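Local coordinates for protein glutathione transferase gst1-6 (Anopheles dirus, PDB 1V2A) that probably catalyses the conjugation of glutathione to halide-bearing compounds, releasing the halide, as a homodimeric detoxification enzyme, at residues Ile16-Ala19 and Gly23-Leu26; Ile67-Val72 and Leu150-Ile155. All blocks are in the same frame, centred on the assembly; numbering follows the deposited sequence.

Interaction 1. Residues Ile16-Ala19 and Gly23-Leu26; sequences ILLA and GITL
A Schellman motif, flanked by apolar packing, joins Ala-19 to Ile-24 where helix 13-22 ends and the chain turns back toward strand 27-30, in the thioredoxin-like N-terminal domain. Gly-23 is the first residue to leave the helix, and its positive phi (68°) swings the chain out of the helical path. The amide of Ile-24 then reaches back to the carbonyl of Ala-19, with N to O 3.0 Å. The N-H points almost straight at the oxygen (172°), though the donor lies somewhat tilted from the carbonyl plane.

The CB atoms of these two residues are only loosely in contact, Ala-19 CB to Ile-24 CB 4.5 Å. Further along, Leu-26 turns its side chain back onto the helix. CG sits beside the backbone N (chi1 -72°), and the CD1 branch does the touching. It presses on Ala-19 CB at 3.5 Å, a tight fit for two carbons. The same CD1 also meets Ile-16 CD1 at 4.1 Å. Leu-18 approaches Ile-24 more loosely by their CD1 methyls.

Met-1 packs on Ile-24 and Leu-26, and Phe-194 of helix 191-206 packs on Ile-16. The chemistry implies a helix end closed in part by the near-linear Ile-24 N to Ala-19 O bond of the Schellman motif, with methyl contacts holding the outgoing chain against the last turns.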
ATOM      1  N   ILE B  16       7.354   6.171 -15.105  1.00 29.81           N
ATOM      2  CA  ILE B  16       7.567   6.710 -16.443  1.00 28.32           C
ATOM      3  C   ILE B  16       7.175   8.192 -16.447  1.00 28.11           C
ATOM      4  O   ILE B  16       7.958   9.056 -16.833  1.00 27.73           O
ATOM      5  CB  ILE B  16       6.699   5.966 -17.491  1.00 25.90           C
ATOM      6  CG1 ILE B  16       7.162   4.513 -17.625  1.00 25.93           C
ATOM      7  CG2 ILE B  16       6.762   6.685 -18.828  1.00 25.08           C
ATOM      8  CD1 ILE B  16       8.616   4.349 -18.036  1.00 26.58           C
ATOM      9  N   LEU B  17       5.953   8.481 -16.018  1.00 28.86           N
ATOM     10  CA  LEU B  17       5.473   9.853 -15.985  1.00 30.20           C
ATOM     11  C   LEU B  17       6.336  10.714 -15.067  1.00 31.34           C
ATOM     12  O   LEU B  17       6.799  11.792 -15.449  1.00 31.93           O
ATOM     13  CB  LEU B  17       4.011   9.880 -15.521  1.00 29.36           C
ATOM     14  CG  LEU B  17       2.902  10.125 -16.557  1.00 28.66           C
ATOM     15  CD1 LEU B  17       3.359   9.748 -17.940  1.00 27.40           C
ATOM     16  CD2 LEU B  17       1.658   9.342 -16.160  1.00 26.74           C
ATOM     17  N   LEU B  18       6.552  10.234 -13.850  1.00 34.28           N
ATOM     18  CA  LEU B  18       7.359  10.967 -12.889  1.00 34.03           C
ATOM     19  C   LEU B  18       8.720  11.260 -13.519  1.00 34.72           C
ATOM     20  O   LEU B  18       9.212  12.385 -13.452  1.00 38.05           O
ATOM     21  CB  LEU B  18       7.513  10.135 -11.612  1.00 34.93           C
ATOM     22  CG  LEU B  18       8.258  10.719 -10.409  1.00 36.69           C
ATOM     23  CD1 LEU B  18       9.755  10.725 -10.689  1.00 39.18           C
ATOM     24  CD2 LEU B  18       7.738  12.114 -10.104  1.00 33.94           C
ATOM     25  N   ALA B  19       9.312  10.248 -14.150  1.00 31.28           N
ATOM     26  CA  ALA B  19      10.614  10.403 -14.789  1.00 30.23           C
ATOM     27  C   ALA B  19      10.639  11.595 -15.738  1.00 30.47           C
ATOM     28  O   ALA B  19      11.590  12.384 -15.733  1.00 28.67           O
ATOM     29  CB  ALA B  19      10.984   9.130 -15.547  1.00 28.39           C
ATOM     30  N   GLY B  23      13.012  15.045 -15.432  1.00 27.56           N
ATOM     31  CA  GLY B  23      14.184  14.941 -16.284  1.00 28.03           C
ATOM     32  C   GLY B  23      15.136  13.802 -15.967  1.00 31.71           C
ATOM     33  O   GLY B  23      16.358  13.966 -16.061  1.00 32.00           O
ATOM     34  N   ILE B  24      14.595  12.644 -15.601  1.00 32.26           N
ATOM     35  CA  ILE B  24      15.433  11.497 -15.274  1.00 35.46           C
ATOM     36  C   ILE B  24      15.499  10.532 -16.454  1.00 36.61           C
ATOM     37  O   ILE B  24      14.473  10.186 -17.048  1.00 33.30           O
ATOM     38  CB  ILE B  24      14.895  10.698 -14.045  1.00 36.86           C
ATOM     39  CG1 ILE B  24      14.672  11.622 -12.849  1.00 38.26           C
ATOM     40  CG2 ILE B  24      15.900   9.631 -13.637  1.00 36.16           C
ATOM     41  CD1 ILE B  24      14.093  10.908 -11.641  1.00 37.31           C
ATOM     42  N   THR B  25      16.707  10.093 -16.790  1.00 36.60           N
ATOM     43  CA  THR B  25      16.862   9.153 -17.887  1.00 36.72           C
ATOM     44  C   THR B  25      16.668   7.735 -17.377  1.00 35.67           C
ATOM     45  O   THR B  25      17.381   7.272 -16.485  1.00 35.45           O
ATOM     46  CB  THR B  25      18.255   9.242 -18.549  1.00 36.07           C
ATOM     47  OG1 THR B  25      18.410  10.520 -19.176  1.00 34.42           O
ATOM     48  CG2 THR B  25      18.407   8.148 -19.611  1.00 35.92           C
ATOM     49  N   LEU B  26      15.686   7.053 -17.951  1.00 33.61           N
ATOM     50  CA  LEU B  26      15.402   5.684 -17.579  1.00 32.09           C
ATOM     51  C   LEU B  26      15.795   4.755 -18.722  1.00 33.77           C
ATOM     52  O   LEU B  26      15.337   4.929 -19.855  1.00 29.58           O
ATOM     53  CB  LEU B  26      13.912   5.509 -17.284  1.00 32.15           C
ATOM     54  CG  LEU B  26      13.308   6.109 -16.014  1.00 31.42           C
ATOM     55  CD1 LEU B  26      11.834   5.768 -15.961  1.00 29.62           C
ATOM     56  CD2 LEU B  26      14.014   5.557 -14.788  1.00 30.44           C
TER

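Interaction 2. Residues Ile67-Val72 and Leu150-Ile155; sequences IVLYLV and LTVADI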
ATOM      1  N   ILE B  67       9.370   2.897  -5.830  1.00 24.56           N
ATOM      2  CA  ILE B  67      10.214   3.439  -6.894  1.00 22.67           C
ATOM      3  C   ILE B  67       9.948   4.935  -7.031  1.00 22.45           C
ATOM      4  O   ILE B  67      10.881   5.741  -7.078  1.00 18.90           O
ATOM      5  CB  ILE B  67       9.936   2.759  -8.250  1.00 23.72           C
ATOM      6  CG1 ILE B  67      10.375   1.293  -8.186  1.00 24.63           C
ATOM      7  CG2 ILE B  67      10.663   3.514  -9.371  1.00 22.53           C
ATOM      8  CD1 ILE B  67      10.097   0.500  -9.431  1.00 24.50           C
ATOM      9  N   VAL B  68       8.671   5.298  -7.088  1.00 19.05           N
ATOM     10  CA  VAL B  68       8.283   6.696  -7.201  1.00 23.20           C
ATOM     11  C   VAL B  68       8.917   7.533  -6.098  1.00 24.33           C
ATOM     12  O   VAL B  68       9.691   8.440  -6.374  1.00 27.37           O
ATOM     13  CB  VAL B  68       6.741   6.863  -7.132  1.00 22.58           C
ATOM     14  CG1 VAL B  68       6.376   8.320  -6.961  1.00 19.43           C
ATOM     15  CG2 VAL B  68       6.107   6.334  -8.412  1.00 24.65           C
ATOM     16  N   LEU B  69       8.589   7.224  -4.850  1.00 27.88           N
ATOM     17  CA  LEU B  69       9.122   7.971  -3.713  1.00 30.54           C
ATOM     18  C   LEU B  69      10.651   8.011  -3.679  1.00 28.99           C
ATOM     19  O   LEU B  69      11.244   8.968  -3.189  1.00 27.11           O
ATOM     20  CB  LEU B  69       8.592   7.387  -2.405  1.00 31.62           C
ATOM     21  CG  LEU B  69       7.072   7.367  -2.245  1.00 32.35           C
ATOM     22  CD1 LEU B  69       6.743   6.862  -0.845  1.00 34.69           C
ATOM     23  CD2 LEU B  69       6.495   8.760  -2.457  1.00 32.41           C
ATOM     24  N   TYR B  70      11.282   6.969  -4.200  1.00 26.77           N
ATOM     25  CA  TYR B  70      12.732   6.899  -4.244  1.00 28.17           C
ATOM     26  C   TYR B  70      13.314   7.921  -5.234  1.00 26.54           C
ATOM     27  O   TYR B  70      14.238   8.659  -4.900  1.00 28.32           O
ATOM     28  CB  TYR B  70      13.172   5.489  -4.653  1.00 28.00           C
ATOM     29  CG  TYR B  70      14.644   5.379  -4.981  1.00 30.92           C
ATOM     30  CD1 TYR B  70      15.595   5.219  -3.976  1.00 30.84           C
ATOM     31  CD2 TYR B  70      15.086   5.438  -6.303  1.00 32.46           C
ATOM     32  CE1 TYR B  70      16.954   5.114  -4.281  1.00 33.98           C
ATOM     33  CE2 TYR B  70      16.443   5.339  -6.618  1.00 33.54           C
ATOM     34  CZ  TYR B  70      17.367   5.175  -5.607  1.00 33.96           C
ATOM     35  OH  TYR B  70      18.700   5.054  -5.921  1.00 36.23           O
ATOM     36  N   LEU B  71      12.765   7.950  -6.445  1.00 24.89           N
ATOM     37  CA  LEU B  71      13.227   8.854  -7.495  1.00 26.83           C
ATOM     38  C   LEU B  71      13.053  10.322  -7.127  1.00 28.64           C
ATOM     39  O   LEU B  71      13.932  11.144  -7.394  1.00 29.22           O
ATOM     40  CB  LEU B  71      12.482   8.580  -8.808  1.00 22.98           C
ATOM     41  CG  LEU B  71      12.786   7.268  -9.542  1.00 26.90           C
ATOM     42  CD1 LEU B  71      11.855   7.137 -10.731  1.00 25.94           C
ATOM     43  CD2 LEU B  71      14.229   7.233 -10.009  1.00 26.29           C
ATOM     44  N   VAL B  72      11.909  10.649  -6.533  1.00 26.70           N
ATOM     45  CA  VAL B  72      11.637  12.016  -6.137  1.00 28.31           C
ATOM     46  C   VAL B  72      12.675  12.460  -5.106  1.00 31.05           C
ATOM     47  O   VAL B  72      13.334  13.486  -5.286  1.00 29.89           O
ATOM     48  CB  VAL B  72      10.223  12.155  -5.518  1.00 27.08           C
ATOM     49  CG1 VAL B  72       9.990  13.590  -5.080  1.00 27.19           C
ATOM     50  CG2 VAL B  72       9.172  11.734  -6.519  1.00 24.18           C
ATOM     51  N   LEU B 150      -0.100  19.429  -7.680  1.00 26.30           N
ATOM     52  CA  LEU B 150       0.247  18.068  -8.068  1.00 26.77           C
ATOM     53  C   LEU B 150       1.308  17.442  -7.161  1.00 27.30           C
ATOM     54  O   LEU B 150       2.256  18.102  -6.742  1.00 26.10           O
ATOM     55  CB  LEU B 150       0.755  18.064  -9.511  1.00 26.15           C
ATOM     56  CG  LEU B 150       1.034  16.719 -10.178  1.00 27.55           C
ATOM     57  CD1 LEU B 150      -0.178  16.301 -11.010  1.00 26.99           C
ATOM     58  CD2 LEU B 150       2.262  16.850 -11.074  1.00 27.42           C
ATOM     59  N   THR B 151       1.139  16.157  -6.867  1.00 26.94           N
ATOM     60  CA  THR B 151       2.082  15.413  -6.044  1.00 25.31           C
ATOM     61  C   THR B 151       2.169  14.011  -6.639  1.00 25.70           C
ATOM     62  O   THR B 151       1.514  13.715  -7.638  1.00 27.33           O
ATOM     63  CB  THR B 151       1.612  15.310  -4.565  1.00 25.53           C
ATOM     64  OG1 THR B 151       0.397  14.553  -4.483  1.00 23.65           O
ATOM     65  CG2 THR B 151       1.374  16.692  -3.984  1.00 26.80           C
ATOM     66  N   VAL B 152       2.978  13.150  -6.037  1.00 25.99           N
ATOM     67  CA  VAL B 152       3.105  11.786  -6.523  1.00 25.48           C
ATOM     68  C   VAL B 152       1.779  11.044  -6.413  1.00 25.66           C
ATOM     69  O   VAL B 152       1.594   9.987  -7.021  1.00 24.58           O
ATOM     70  CB  VAL B 152       4.163  11.021  -5.727  1.00 25.91           C
ATOM     71  CG1 VAL B 152       5.530  11.613  -6.006  1.00 27.70           C
ATOM     72  CG2 VAL B 152       3.858  11.113  -4.255  1.00 22.61           C
ATOM     73  N   ALA B 153       0.860  11.597  -5.625  1.00 24.77           N
ATOM     74  CA  ALA B 153      -0.448  10.989  -5.435  1.00 23.39           C
ATOM     75  C   ALA B 153      -1.230  11.058  -6.729  1.00 24.01           C
ATOM     76  O   ALA B 153      -1.839  10.081  -7.159  1.00 26.39           O
ATOM     77  CB  ALA B 153      -1.205  11.712  -4.344  1.00 23.53           C
ATOM     78  N   ASP B 154      -1.203  12.230  -7.347  1.00 24.95           N
ATOM     79  CA  ASP B 154      -1.910  12.465  -8.588  1.00 24.58           C
ATOM     80  C   ASP B 154      -1.413  11.547  -9.691  1.00 26.02           C
ATOM     81  O   ASP B 154      -2.210  10.967 -10.423  1.00 27.41           O
ATOM     82  CB  ASP B 154      -1.731  13.921  -9.000  1.00 25.32           C
ATOM     83  CG  ASP B 154      -2.370  14.876  -8.023  1.00 24.77           C
ATOM     84  OD1 ASP B 154      -3.613  14.962  -8.019  1.00 25.58           O
ATOM     85  OD2 ASP B 154      -1.634  15.533  -7.256  1.00 25.02           O
ATOM     86  N   ILE B 155      -0.093  11.415  -9.807  1.00 25.37           N
ATOM     87  CA  ILE B 155       0.489  10.562 -10.833  1.00 25.41           C
ATOM     88  C   ILE B 155       0.074   9.093 -10.711  1.00 26.31           C
ATOM     89  O   ILE B 155      -0.264   8.466 -11.720  1.00 28.55           O
ATOM     90  CB  ILE B 155       2.027  10.647 -10.821  1.00 24.96           C
ATOM     91  CG1 ILE B 155       2.468  12.059 -11.233  1.00 25.24           C
ATOM     92  CG2 ILE B 155       2.611   9.593 -11.753  1.00 21.36           C
ATOM     93  CD1 ILE B 155       3.967  12.251 -11.296  1.00 25.86           C
TER
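Asp-154 OD1 is gripped by two donors, the backbone N of Ala-145 and the indole NE1 of Trp-180. The other oxygen works at the start of helix 152-162, where Thr-151 and Asp-154 form a capping box, an N-capping motif familiar in the GST fold. Thr-151 N gives its hydrogen to Asp-154 OD2 at 2.9 Å, on the lone pair facing away from OD1. Thr-151 OG1 in turn caps the helix by accepting from Ala-153 N at 3.2 Å. With both carboxylate oxygens bonded, the Asp-154 group should be held from rotating.

The capped turn presents Val-152 to helix 64-75, so the contact joins the C-terminal helical domain to the N-terminal domain. Val-152 carries the contact and touches Val-68, Leu-69 and Val-72. Its two methyls divide the work. CG2 meets Leu-69 CD2 at 4.0 Å, where the side chains run nearly at right angles. Val-92 of helix 86-115 also packs on Val-152, whose backbone is hydrogen-bonded to Leu-81 in the loop between helices 64-75 and 86-115. The other methyl, CG1, stands beside the backbone N (chi1 -67°) and reaches both valines: Val-68 CG1 at 3.5 Å and Val-72 CG2 at 3.7 Å.

In the fold
Interaction 1 lies within the N-terminal domain and is partly buried, with Gly-23 exposed. Interaction 2 is wholly buried and crosses between the two domains. Their centres are about 11 Å apart. Their chemistry differs with place: the second is purely apolar across the interface, its polar bonds staying at the start of helix 152-162, while the first adds a backbone bond at a helix C-terminus to its methyl contacts. Leu-18 links them. Its CD2 lies 3.9 Å from Val-72 CG2 and 4.0 Å from Ile-155 CD1. Ile-24 also reaches Leu-71. Helices 13-22, 64-75 and 152-162 thus share one apolar layer, edged by the turn at 23-26.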